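Local coordinates for protein ribonuclease S-3 (Pyrus pyrifolia, PDB 1IQQ) that cleaves RNA as a T2-family ribonuclease of the pistil and takes part in gametophytic self-incompatibility, by which the plant rejects its own pollen, at residues R54-K58 with L59-Q63; E99-Y102 with F103-I107; C170-K173 with S174-F178. All coordinates share one frame; numbering follows the deposited sequence.

In the fold
Contacts 1 and 2 form one unit beside the catalytic site, while contact 3 sits apart on the beta sheet. The centres of contacts 1 and 2 lie 10 Å apart, and the two are joined by a salt bridge of 2.8 Å from Arg56 NH1 to Glu99 OE2 and by Leu60 CD1 packing 3.4 Å from Ile107 CD1. From this unit the Tyr102 side chain comes within about 4 Å of those of the active-site residues His88 and Glu84; Arg56 stays about 8 Å from Glu84, side chain to side chain. Contact 3, a turn at 170-178, has its nearest atoms about 7 Å from contact 2 and about 17 Å from contact 1.

Contact 1. Residues R54-K58 with L59-Q63; sequences RKREK and LLEHQ
Arg56 and Glu61 reach for each other across the start of a helix, and the arginine is the side chain to follow. Its CB already lies 3.4 Å from Glu61 OE2. CG, set anti to the carbonyl carbon, passes 4.1 Å from Leu60 CD2. CD stays near the carboxylate, and the bend at chi3 (-65°) then brings NE to 2.8 Å from Glu61 OE2. This is a salt bridge with a fairly straight hydrogen bond, 158° at the proton. It uses the anti lone pair of OE2, and the oxygen sits at the guanidinium edge, slightly tilted from its plane. NH2 adds a weak bond to the same oxygen, while the carboxylate is turned 53° against the guanidinium. NH1 makes salt bridges with Glu99 and Asp82, while NH2 also donates to Asn78 O; with three carboxylates around it, the positive charge is probably well stabilised.

The setting is the entry to helix 58-67, with Glu57 at the N-cap position. Glu61 N donates to Glu57 O at 3.1 Å, and His62 N to Lys58 O at 2.8 Å, so the first turns wind directly out of the loop that carries Arg56. The extended Glu61 chain runs back toward that loop and crosses the arginine at about a right angle.

The other carboxylate oxygen is held through water. Water 1 donates to Glu61 OE1 and to Arg56 O, and accepts from Lys58 NZ at 3.0 Å, linking the lysine to a carboxylate that it does not touch directly. One turn further on, Gln63 NE2 folds back to donate to Leu59 O from above the carbonyl plane, on the face opposite the backbone donor Gln63 N.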
ATOM      1  N   ARG A  54     -11.110  -8.150  19.472  1.00 10.29           N
ATOM      2  CA  ARG A  54     -10.148  -7.417  20.284  1.00 11.05           C
ATOM      3  C   ARG A  54     -10.325  -5.904  20.174  1.00 11.56           C
ATOM      4  O   ARG A  54     -10.816  -5.385  19.172  1.00 12.08           O
ATOM      5  CB  ARG A  54      -8.706  -7.781  19.805  1.00 10.00           C
ATOM      6  CG  ARG A  54      -8.378  -9.286  19.910  1.00  9.55           C
ATOM      7  CD  ARG A  54      -8.285  -9.713  21.421  1.00 10.83           C
ATOM      8  NE  ARG A  54      -8.290 -11.181  21.471  1.00 10.73           N
ATOM      9  CZ  ARG A  54      -7.247 -11.961  21.180  1.00 14.69           C
ATOM     10  NH1 ARG A  54      -6.061 -11.435  20.822  1.00 11.38           N
ATOM     11  NH2 ARG A  54      -7.411 -13.284  21.196  1.00 13.16           N
ATOM     12  N   LYS A  55      -9.867  -5.194  21.190  1.00 12.33           N
ATOM     13  CA  LYS A  55      -9.945  -3.739  21.242  1.00 12.71           C
ATOM     14  C   LYS A  55      -8.540  -3.205  20.968  1.00 14.59           C
ATOM     15  O   LYS A  55      -7.520  -3.740  21.478  1.00 13.46           O
ATOM     16  CB  LYS A  55     -10.396  -3.287  22.667  1.00 15.37           C
ATOM     17  CG  LYS A  55     -11.775  -3.752  22.980  1.00 20.28           C
ATOM     18  CD  LYS A  55     -12.256  -3.226  24.351  1.00 25.00           C
ATOM     19  CE  LYS A  55     -13.601  -3.858  24.745  1.00 31.45           C
ATOM     20  NZ  LYS A  55     -14.813  -2.975  24.619  1.00 29.83           N
ATOM     21  N   ARG A  56      -8.466  -2.170  20.132  1.00 13.29           N
ATOM     22  CA  ARG A  56      -7.146  -1.532  19.917  1.00 11.97           C
ATOM     23  C   ARG A  56      -6.778  -0.528  21.023  1.00 12.01           C
ATOM     24  O   ARG A  56      -7.627   0.208  21.517  1.00 13.81           O
ATOM     25  CB  ARG A  56      -7.105  -0.747  18.572  1.00 11.74           C
ATOM     26  CG  ARG A  56      -7.331  -1.580  17.333  1.00 13.02           C
ATOM     27  CD  ARG A  56      -7.195  -0.720  16.065  1.00 11.61           C
ATOM     28  NE  ARG A  56      -8.221   0.309  15.976  1.00 11.72           N
ATOM     29  CZ  ARG A  56      -9.318   0.257  15.210  1.00  8.87           C
ATOM     30  NH1 ARG A  56      -9.624  -0.790  14.426  1.00  9.19           N
ATOM     31  NH2 ARG A  56     -10.099   1.330  15.174  1.00  9.90           N
ATOM     32  N   GLU A  57      -5.472  -0.486  21.391  1.00 13.80           N
ATOM     33  CA  GLU A  57      -4.976   0.473  22.393  1.00 15.85           C
ATOM     34  C   GLU A  57      -4.661   1.787  21.722  1.00 15.38           C
ATOM     35  O   GLU A  57      -4.462   1.839  20.487  1.00 15.50           O
ATOM     36  CB  GLU A  57      -3.692  -0.017  23.085  1.00 19.85           C
ATOM     37  CG  GLU A  57      -3.863  -1.180  24.026  1.00 26.36           C
ATOM     38  CD  GLU A  57      -4.713  -0.793  25.212  1.00 32.16           C
ATOM     39  OE1 GLU A  57      -4.451   0.276  25.828  1.00 29.32           O
ATOM     40  OE2 GLU A  57      -5.650  -1.549  25.501  1.00 30.93           O
ATOM     41  N   LYS A  58      -4.619   2.860  22.496  1.00 17.59           N
ATOM     42  CA  LYS A  58      -4.392   4.172  21.948  1.00 14.46           C
ATOM     43  C   LYS A  58      -3.026   4.223  21.295  1.00 14.04           C
ATOM     44  O   LYS A  58      -2.882   4.890  20.270  1.00 13.95           O
ATOM     45  CB  LYS A  58      -4.480   5.262  23.065  1.00 21.74           C
ATOM     46  CG  LYS A  58      -5.843   5.440  23.738  1.00 26.43           C
ATOM     47  CD  LYS A  58      -6.790   6.308  22.925  1.00 30.25           C
ATOM     48  CE  LYS A  58      -8.143   6.365  23.611  1.00 29.20           C
ATOM     49  NZ  LYS A  58      -8.742   4.996  23.631  1.00 32.65           N
ATOM     50  N   LEU A  59      -2.004   3.621  21.903  1.00 15.67           N
ATOM     51  CA  LEU A  59      -0.665   3.706  21.333  1.00 15.02           C
ATOM     52  C   LEU A  59      -0.647   3.112  19.937  1.00 15.71           C
ATOM     53  O   LEU A  59      -0.001   3.678  19.059  1.00 11.33           O
ATOM     54  CB  LEU A  59       0.385   2.984  22.206  1.00 18.25           C
ATOM     55  CG  LEU A  59       1.805   2.917  21.608  1.00 21.66           C
ATOM     56  CD1 LEU A  59       2.423   4.300  21.492  1.00 19.29           C
ATOM     57  CD2 LEU A  59       2.664   1.973  22.481  1.00 26.14           C
ATOM     58  N   LEU A  60      -1.368   2.008  19.732  1.00 11.35           N
ATOM     59  CA  LEU A  60      -1.412   1.368  18.370  1.00 10.01           C
ATOM     60  C   LEU A  60      -2.068   2.353  17.473  1.00  9.03           C
ATOM     61  O   LEU A  60      -1.589   2.583  16.319  1.00 10.10           O
ATOM     62  CB  LEU A  60      -2.239   0.068  18.411  1.00 10.16           C
ATOM     63  CG  LEU A  60      -2.482  -0.566  17.022  1.00  9.76           C
ATOM     64  CD1 LEU A  60      -1.151  -0.957  16.402  1.00 12.18           C
ATOM     65  CD2 LEU A  60      -3.260  -1.867  17.241  1.00 14.44           C
ATOM     66  N   GLU A  61      -3.204   2.945  17.880  1.00 10.89           N
ATOM     67  CA  GLU A  61      -3.872   3.901  17.018  1.00 10.37           C
ATOM     68  C   GLU A  61      -3.043   5.120  16.679  1.00 11.82           C
ATOM     69  O   GLU A  61      -3.145   5.665  15.579  1.00 10.69           O
ATOM     70  CB  GLU A  61      -5.252   4.277  17.598  1.00 10.68           C
ATOM     71  CG  GLU A  61      -6.205   3.069  17.447  1.00 13.28           C
ATOM     72  CD  GLU A  61      -7.525   3.216  18.179  1.00 14.22           C
ATOM     73  OE1 GLU A  61      -7.667   4.168  19.036  1.00 16.61           O
ATOM     74  OE2 GLU A  61      -8.412   2.356  17.879  1.00 12.58           O
ATOM     75  N   HIS A  62      -2.203   5.555  17.632  1.00 10.36           N
ATOM     76  CA  HIS A  62      -1.362   6.710  17.379  1.00 11.28           C
ATOM     77  C   HIS A  62      -0.344   6.392  16.272  1.00  9.37           C
ATOM     78  O   HIS A  62      -0.006   7.230  15.455  1.00 10.84           O
ATOM     79  CB  HIS A  62      -0.628   6.981  18.687  1.00 14.00           C
ATOM     80  CG  HIS A  62       0.344   8.110  18.633  1.00 12.57           C
ATOM     81  ND1 HIS A  62       1.669   8.114  18.395  1.00 15.44           N
ATOM     82  CD2 HIS A  62      -0.021   9.427  18.826  1.00 16.06           C
ATOM     83  CE1 HIS A  62       2.088   9.426  18.420  1.00 15.80           C
ATOM     84  NE2 HIS A  62       1.051  10.199  18.689  1.00 19.70           N
ATOM     85  N   GLN A  63       0.157   5.166  16.264  1.00  9.95           N
ATOM     86  CA  GLN A  63       1.117   4.781  15.201  1.00 11.68           C
ATOM     87  C   GLN A  63       0.383   4.685  13.893  1.00 13.64           C
ATOM     88  O   GLN A  63       0.916   5.132  12.883  1.00  9.77           O
ATOM     89  CB  GLN A  63       1.750   3.450  15.511  1.00 10.46           C
ATOM     90  CG  GLN A  63       2.694   3.472  16.772  1.00 10.62           C
ATOM     91  CD  GLN A  63       3.013   2.051  17.184  1.00 11.82           C
ATOM     92  OE1 GLN A  63       3.940   1.399  16.703  1.00 13.52           O
ATOM     93  NE2 GLN A  63       2.201   1.536  18.077  1.00 13.84           N
TER
HETATM   94  O   HOH W   1      -8.146   2.894  21.506  1.00 22.65           O

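Contact 2. Residues E99-Y102 with F103-I107; sequences ENHY and FETVI
Helix 99-112 of the T2 ribonuclease fold carries this contact on its first turns, close to the catalytic residues of helix 77-89. Tyr102 and Phe103, adjacent in sequence, form an edge-to-face pair: the tyrosine edge meets the phenylalanine face with Tyr102 CD2 over its centre, 3.9 Å above the plane. The ring centroids are 5.2 Å apart and the planes 56° to each other. The two first torsions differ, Tyr102 CG lying anti to its N (chi1 178°) and Phe103 CG anti to its carbonyl carbon (chi1 -72°), which swings the rings together.

Glu99 runs alongside Phe103 in the same direction, its CG 3.8 Å from Phe103 CE2, while its carboxylate continues to Arg56. Replacing Phe103 with an alanine would probably open a gap beside Glu99 CG and leave the Tyr102 edge without the ring face it packs on.

On another side of the helix, His101 O takes two donors from opposite faces of its carbonyl plane: Thr105 N, and Thr105 OG1 at 2.7 Å. The hydroxyl oxygen also lies over one face of the His101 ring, 3.6 Å above it and offset toward the rim. His101 NE2 is bonded to Thr95 O.

Around this turn, Phe103 meets the rings of Trp68 and Trp81, Asn100 and Ile107 pack on Leu60 of helix 58-67, and Tyr102 touches His88 of helix 77-89. Strand 30-38 is reached through Val106, which packs on Val32 and Leu35, and through Tyr102 OH, bonded to Leu35 O.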
ATOM      1  N   GLU A  99      -6.907  -8.842  15.325  1.00  7.15           N
ATOM      2  CA  GLU A  99      -6.886  -7.455  14.851  1.00  8.76           C
ATOM      3  C   GLU A  99      -5.670  -6.656  15.263  1.00  9.60           C
ATOM      4  O   GLU A  99      -5.105  -5.890  14.480  1.00  8.32           O
ATOM      5  CB  GLU A  99      -8.177  -6.753  15.339  1.00  8.08           C
ATOM      6  CG  GLU A  99      -8.277  -5.289  14.953  1.00 10.75           C
ATOM      7  CD  GLU A  99      -9.598  -4.651  15.342  1.00 10.70           C
ATOM      8  OE1 GLU A  99     -10.600  -5.351  15.601  1.00  9.90           O
ATOM      9  OE2 GLU A  99      -9.624  -3.394  15.353  1.00 11.09           O
ATOM     10  N   ASN A 100      -5.299  -6.738  16.526  1.00  9.02           N
ATOM     11  CA  ASN A 100      -4.121  -5.985  16.969  1.00  9.50           C
ATOM     12  C   ASN A 100      -2.844  -6.519  16.243  1.00  9.76           C
ATOM     13  O   ASN A 100      -1.989  -5.710  15.773  1.00  9.93           O
ATOM     14  CB  ASN A 100      -3.958  -6.116  18.511  1.00 10.71           C
ATOM     15  CG  ASN A 100      -4.924  -5.238  19.235  1.00 11.85           C
ATOM     16  OD1 ASN A 100      -5.027  -4.038  18.944  1.00 12.97           O
ATOM     17  ND2 ASN A 100      -5.657  -5.819  20.192  1.00 11.04           N
ATOM     18  N   HIS A 101      -2.718  -7.842  16.113  1.00  9.64           N
ATOM     19  CA  HIS A 101      -1.570  -8.422  15.447  1.00  9.34           C
ATOM     20  C   HIS A 101      -1.515  -8.005  13.990  1.00 11.26           C
ATOM     21  O   HIS A 101      -0.436  -7.797  13.440  1.00  9.68           O
ATOM     22  CB  HIS A 101      -1.622  -9.968  15.614  1.00 10.42           C
ATOM     23  CG  HIS A 101      -0.470 -10.694  14.977  1.00  8.20           C
ATOM     24  ND1 HIS A 101       0.857 -10.418  15.262  1.00 13.43           N
ATOM     25  CD2 HIS A 101      -0.479 -11.722  14.124  1.00  7.89           C
ATOM     26  CE1 HIS A 101       1.626 -11.275  14.591  1.00  7.46           C
ATOM     27  NE2 HIS A 101       0.838 -12.077  13.904  1.00 12.20           N
ATOM     28  N   TYR A 102      -2.678  -7.872  13.368  1.00  8.97           N
ATOM     29  CA  TYR A 102      -2.708  -7.408  11.976  1.00  6.92           C
ATOM     30  C   TYR A 102      -2.076  -6.020  11.830  1.00  8.13           C
ATOM     31  O   TYR A 102      -1.192  -5.804  10.959  1.00  6.77           O
ATOM     32  CB  TYR A 102      -4.183  -7.313  11.524  1.00  5.52           C
ATOM     33  CG  TYR A 102      -4.419  -6.812  10.142  1.00  7.21           C
ATOM     34  CD1 TYR A 102      -3.792  -7.437   9.031  1.00  6.20           C
ATOM     35  CD2 TYR A 102      -5.323  -5.737   9.896  1.00  6.93           C
ATOM     36  CE1 TYR A 102      -4.054  -7.014   7.692  1.00  7.79           C
ATOM     37  CE2 TYR A 102      -5.583  -5.320   8.614  1.00  6.86           C
ATOM     38  CZ  TYR A 102      -4.958  -5.948   7.489  1.00  8.10           C
ATOM     39  OH  TYR A 102      -5.223  -5.554   6.206  1.00  9.20           O
ATOM     40  N   PHE A 103      -2.467  -5.077  12.653  1.00  8.54           N
ATOM     41  CA  PHE A 103      -1.926  -3.753  12.555  1.00  6.69           C
ATOM     42  C   PHE A 103      -0.481  -3.712  13.036  1.00  7.47           C
ATOM     43  O   PHE A 103       0.316  -2.965  12.483  1.00  7.39           O
ATOM     44  CB  PHE A 103      -2.849  -2.815  13.335  1.00  6.69           C
ATOM     45  CG  PHE A 103      -4.169  -2.582  12.649  1.00  7.21           C
ATOM     46  CD1 PHE A 103      -4.251  -2.018  11.364  1.00  7.61           C
ATOM     47  CD2 PHE A 103      -5.374  -2.964  13.284  1.00  7.15           C
ATOM     48  CE1 PHE A 103      -5.498  -1.884  10.759  1.00  7.83           C
ATOM     49  CE2 PHE A 103      -6.606  -2.809  12.671  1.00  7.39           C
ATOM     50  CZ  PHE A 103      -6.670  -2.275  11.395  1.00  7.13           C
ATOM     51  N   GLU A 104      -0.157  -4.482  14.076  1.00  8.40           N
ATOM     52  CA  GLU A 104       1.265  -4.523  14.506  1.00  9.55           C
ATOM     53  C   GLU A 104       2.117  -5.111  13.403  1.00 10.05           C
ATOM     54  O   GLU A 104       3.263  -4.693  13.224  1.00  9.77           O
ATOM     55  CB  GLU A 104       1.376  -5.387  15.775  1.00 10.69           C
ATOM     56  CG  GLU A 104       0.781  -4.719  16.997  1.00 11.98           C
ATOM     57  CD  GLU A 104       0.425  -5.702  18.113  1.00 23.56           C
ATOM     58  OE1 GLU A 104       0.689  -6.930  17.971  1.00 28.86           O
ATOM     59  OE2 GLU A 104      -0.149  -5.205  19.134  1.00 31.64           O
ATOM     60  N   THR A 105       1.588  -6.070  12.649  1.00  7.89           N
ATOM     61  CA  THR A 105       2.335  -6.680  11.540  1.00  7.43           C
ATOM     62  C   THR A 105       2.599  -5.635  10.449  1.00  9.51           C
ATOM     63  O   THR A 105       3.705  -5.557   9.902  1.00  8.68           O
ATOM     64  CB  THR A 105       1.550  -7.817  10.951  1.00  9.55           C
ATOM     65  OG1 THR A 105       1.495  -8.885  11.937  1.00 11.88           O
ATOM     66  CG2 THR A 105       2.250  -8.331   9.650  1.00 10.71           C
ATOM     67  N   VAL A 106       1.592  -4.810  10.112  1.00  9.69           N
ATOM     68  CA  VAL A 106       1.822  -3.717   9.129  1.00  6.44           C
ATOM     69  C   VAL A 106       2.873  -2.734   9.578  1.00  8.32           C
ATOM     70  O   VAL A 106       3.710  -2.303   8.793  1.00  8.31           O
ATOM     71  CB  VAL A 106       0.487  -2.991   8.889  1.00  5.72           C
ATOM     72  CG1 VAL A 106       0.680  -1.699   8.112  1.00  8.04           C
ATOM     73  CG2 VAL A 106      -0.425  -3.933   8.045  1.00 10.60           C
ATOM     74  N   ILE A 107       2.843  -2.360  10.858  1.00  7.35           N
ATOM     75  CA  ILE A 107       3.844  -1.407  11.410  1.00  6.55           C
ATOM     76  C   ILE A 107       5.234  -2.044  11.349  1.00  9.67           C
ATOM     77  O   ILE A 107       6.216  -1.347  10.938  1.00 11.35           O
ATOM     78  CB  ILE A 107       3.447  -1.070  12.885  1.00 10.09           C
ATOM     79  CG1 ILE A 107       2.172  -0.194  12.916  1.00 13.15           C
ATOM     80  CG2 ILE A 107       4.659  -0.385  13.629  1.00 13.24           C
ATOM     81  CD1 ILE A 107       1.414  -0.156  14.293  1.00 12.03           C
TER

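Contact 3. Residues C170-K173 with S174-F178; sequences CSDK and SGEHF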
ATOM      1  N   CYS A 170       4.765  -7.518  -2.840  1.00  6.61           N
ATOM      2  CA  CYS A 170       4.098  -8.793  -2.598  1.00  6.06           C
ATOM      3  C   CYS A 170       5.018  -9.737  -1.847  1.00  7.41           C
ATOM      4  O   CYS A 170       6.276  -9.663  -1.981  1.00  7.51           O
ATOM      5  CB  CYS A 170       3.670  -9.429  -3.932  1.00  6.47           C
ATOM      6  SG  CYS A 170       2.399  -8.404  -4.724  1.00  7.45           S
ATOM      7  N   SER A 171       4.432 -10.597  -1.003  1.00  8.10           N
ATOM      8  CA  SER A 171       5.230 -11.558  -0.226  1.00  4.89           C
ATOM      9  C   SER A 171       4.544 -12.851  -0.158  1.00  8.46           C
ATOM     10  O   SER A 171       3.351 -12.952  -0.551  1.00  7.95           O
ATOM     11  CB  SER A 171       5.533 -10.970   1.177  1.00  9.24           C
ATOM     12  OG  SER A 171       4.340 -10.592   1.878  1.00 10.28           O
ATOM     13  N   ASP A 172       5.292 -13.878   0.239  1.00  7.46           N
ATOM     14  CA  ASP A 172       4.749 -15.208   0.336  1.00  8.44           C
ATOM     15  C   ASP A 172       3.732 -15.409   1.442  1.00 10.90           C
ATOM     16  O   ASP A 172       3.418 -14.501   2.170  1.00  9.81           O
ATOM     17  CB  ASP A 172       5.937 -16.244   0.343  1.00  9.03           C
ATOM     18  CG  ASP A 172       6.735 -16.246   1.592  1.00 12.38           C
ATOM     19  OD1 ASP A 172       6.306 -15.729   2.629  1.00 12.17           O
ATOM     20  OD2 ASP A 172       7.869 -16.854   1.545  1.00 11.73           O
ATOM     21  N   LYS A 173       3.179 -16.618   1.508  1.00 11.60           N
ATOM     22  CA  LYS A 173       2.122 -16.863   2.469  1.00 15.74           C
ATOM     23  C   LYS A 173       2.487 -16.519   3.918  1.00 15.98           C
ATOM     24  O   LYS A 173       1.626 -16.112   4.722  1.00 14.83           O
ATOM     25  CB  LYS A 173       1.617 -18.313   2.296  1.00 15.23           C
ATOM     26  CG  LYS A 173       0.282 -18.527   3.036  1.00 16.83           C
ATOM     27  CD  LYS A 173      -0.328 -19.852   2.571  1.00 18.80           C
ATOM     28  CE  LYS A 173      -1.656 -20.092   3.274  1.00 17.66           C
ATOM     29  NZ  LYS A 173      -2.593 -21.038   2.567  1.00 23.73           N
ATOM     30  N   SER A 174       3.752 -16.648   4.287  1.00 15.72           N
ATOM     31  CA  SER A 174       4.187 -16.277   5.646  1.00 17.95           C
ATOM     32  C   SER A 174       4.496 -14.784   5.806  1.00 18.67           C
ATOM     33  O   SER A 174       4.657 -14.278   6.936  1.00 21.58           O
ATOM     34  CB  SER A 174       5.454 -17.029   6.001  1.00 21.69           C
ATOM     35  OG  SER A 174       6.512 -16.619   5.151  1.00 24.34           O
ATOM     36  N   GLY A 175       4.566 -14.069   4.702  1.00 13.38           N
ATOM     37  CA  GLY A 175       4.920 -12.679   4.725  1.00 17.81           C
ATOM     38  C   GLY A 175       6.397 -12.493   5.025  1.00 19.44           C
ATOM     39  O   GLY A 175       6.762 -11.356   5.278  1.00 25.13           O
ATOM     40  N   GLU A 176       7.204 -13.556   5.010  1.00 17.58           N
ATOM     41  CA  GLU A 176       8.630 -13.422   5.358  1.00 18.65           C
ATOM     42  C   GLU A 176       9.577 -13.226   4.194  1.00 15.44           C
ATOM     43  O   GLU A 176      10.735 -12.826   4.430  1.00 16.08           O
ATOM     44  CB  GLU A 176       9.117 -14.603   6.201  1.00 20.78           C
ATOM     45  CG  GLU A 176       9.317 -15.934   5.489  1.00 31.87           C
ATOM     46  CD  GLU A 176       9.616 -17.156   6.415  1.00 38.74           C
ATOM     47  OE1 GLU A 176      10.647 -17.166   7.128  1.00 40.71           O
ATOM     48  OE2 GLU A 176       8.818 -18.120   6.398  1.00 39.05           O
ATOM     49  N   HIS A 177       9.159 -13.578   2.980  1.00 13.20           N
ATOM     50  CA  HIS A 177      10.014 -13.389   1.786  1.00  8.38           C
ATOM     51  C   HIS A 177       9.162 -12.707   0.747  1.00  8.27           C
ATOM     52  O   HIS A 177       7.984 -13.022   0.617  1.00  8.63           O
ATOM     53  CB  HIS A 177      10.469 -14.748   1.211  1.00 10.09           C
ATOM     54  CG  HIS A 177      11.312 -15.560   2.150  1.00 12.63           C
ATOM     55  ND1 HIS A 177      12.612 -15.235   2.462  1.00 12.23           N
ATOM     56  CD2 HIS A 177      11.032 -16.708   2.811  1.00 17.58           C
ATOM     57  CE1 HIS A 177      13.097 -16.146   3.300  1.00 15.84           C
ATOM     58  NE2 HIS A 177      12.157 -17.053   3.526  1.00 16.52           N
ATOM     59  N   PHE A 178       9.739 -11.747   0.006  1.00  7.57           N
ATOM     60  CA  PHE A 178       9.022 -11.117  -1.080  1.00  8.03           C
ATOM     61  C   PHE A 178       8.893 -12.092  -2.260  1.00  8.89           C
ATOM     62  O   PHE A 178       9.696 -13.043  -2.413  1.00  9.08           O
ATOM     63  CB  PHE A 178       9.819  -9.918  -1.561  1.00  7.55           C
ATOM     64  CG  PHE A 178       9.854  -8.768  -0.595  1.00  6.60           C
ATOM     65  CD1 PHE A 178       8.695  -8.066  -0.278  1.00  9.12           C
ATOM     66  CD2 PHE A 178      11.062  -8.379  -0.021  1.00  7.13           C
ATOM     67  CE1 PHE A 178       8.754  -6.953   0.607  1.00  8.13           C
ATOM     68  CE2 PHE A 178      11.183  -7.287   0.865  1.00  7.35           C
ATOM     69  CZ  PHE A 178      10.006  -6.545   1.190  1.00  7.98           C
TER
HETATM   70  O   HOH W   2       8.071 -18.768   3.399  1.00 26.59           O
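Asp172 and His177 lie side by side and point the same way in the beta hairpin that joins strands 161-171 and 178-179, whose connection holds a type I turn from Asp172 to Gly175. The carboxylate stands nearly perpendicular to the imidazole, 84° between planes, and Asp172 OD2 sits at the ring edge, in its plane, 3.4 Å from His177 CD2. The backbones are tied by Asp172 N donating to His177 O at 2.8 Å.

Asp172 CG stands between its own N and carbonyl carbon (chi1 71°), which tips the carboxylate over the turn. OD1 there meets the Ser174 hydroxyl, OG 2.7 Å away, and takes weak bonds from the backbone N of Ser174 and of Glu176. Ser174 OG also lies 3.0 Å from Glu176 OE2. Water 2 donates to both Asp172 OD2 and Glu176 OE2, and so probably eases the repulsion of two nearby acidic groups. The turn closes with Gly175 N donating to Asp172 O; Gly175 has a positive phi (73°), a conformation that glycine adopts easily, and its CA faces Ser171 OG at 3.6 Å.

Where the chain returns, Ser171 and Phe178 make an antiparallel non-hydrogen-bonded pair whose side chains diverge. Strand 3-10 flanks Cys170, which forms a disulfide with Cys181, and Lys173 makes a cation-pi contact with Tyr1. The Phe178 ring turns its edge to Cys170 O, which lies in the ring plane, while Phe178 CA makes a CA-H...O contact of 3.2 Å with that same Cys170 O.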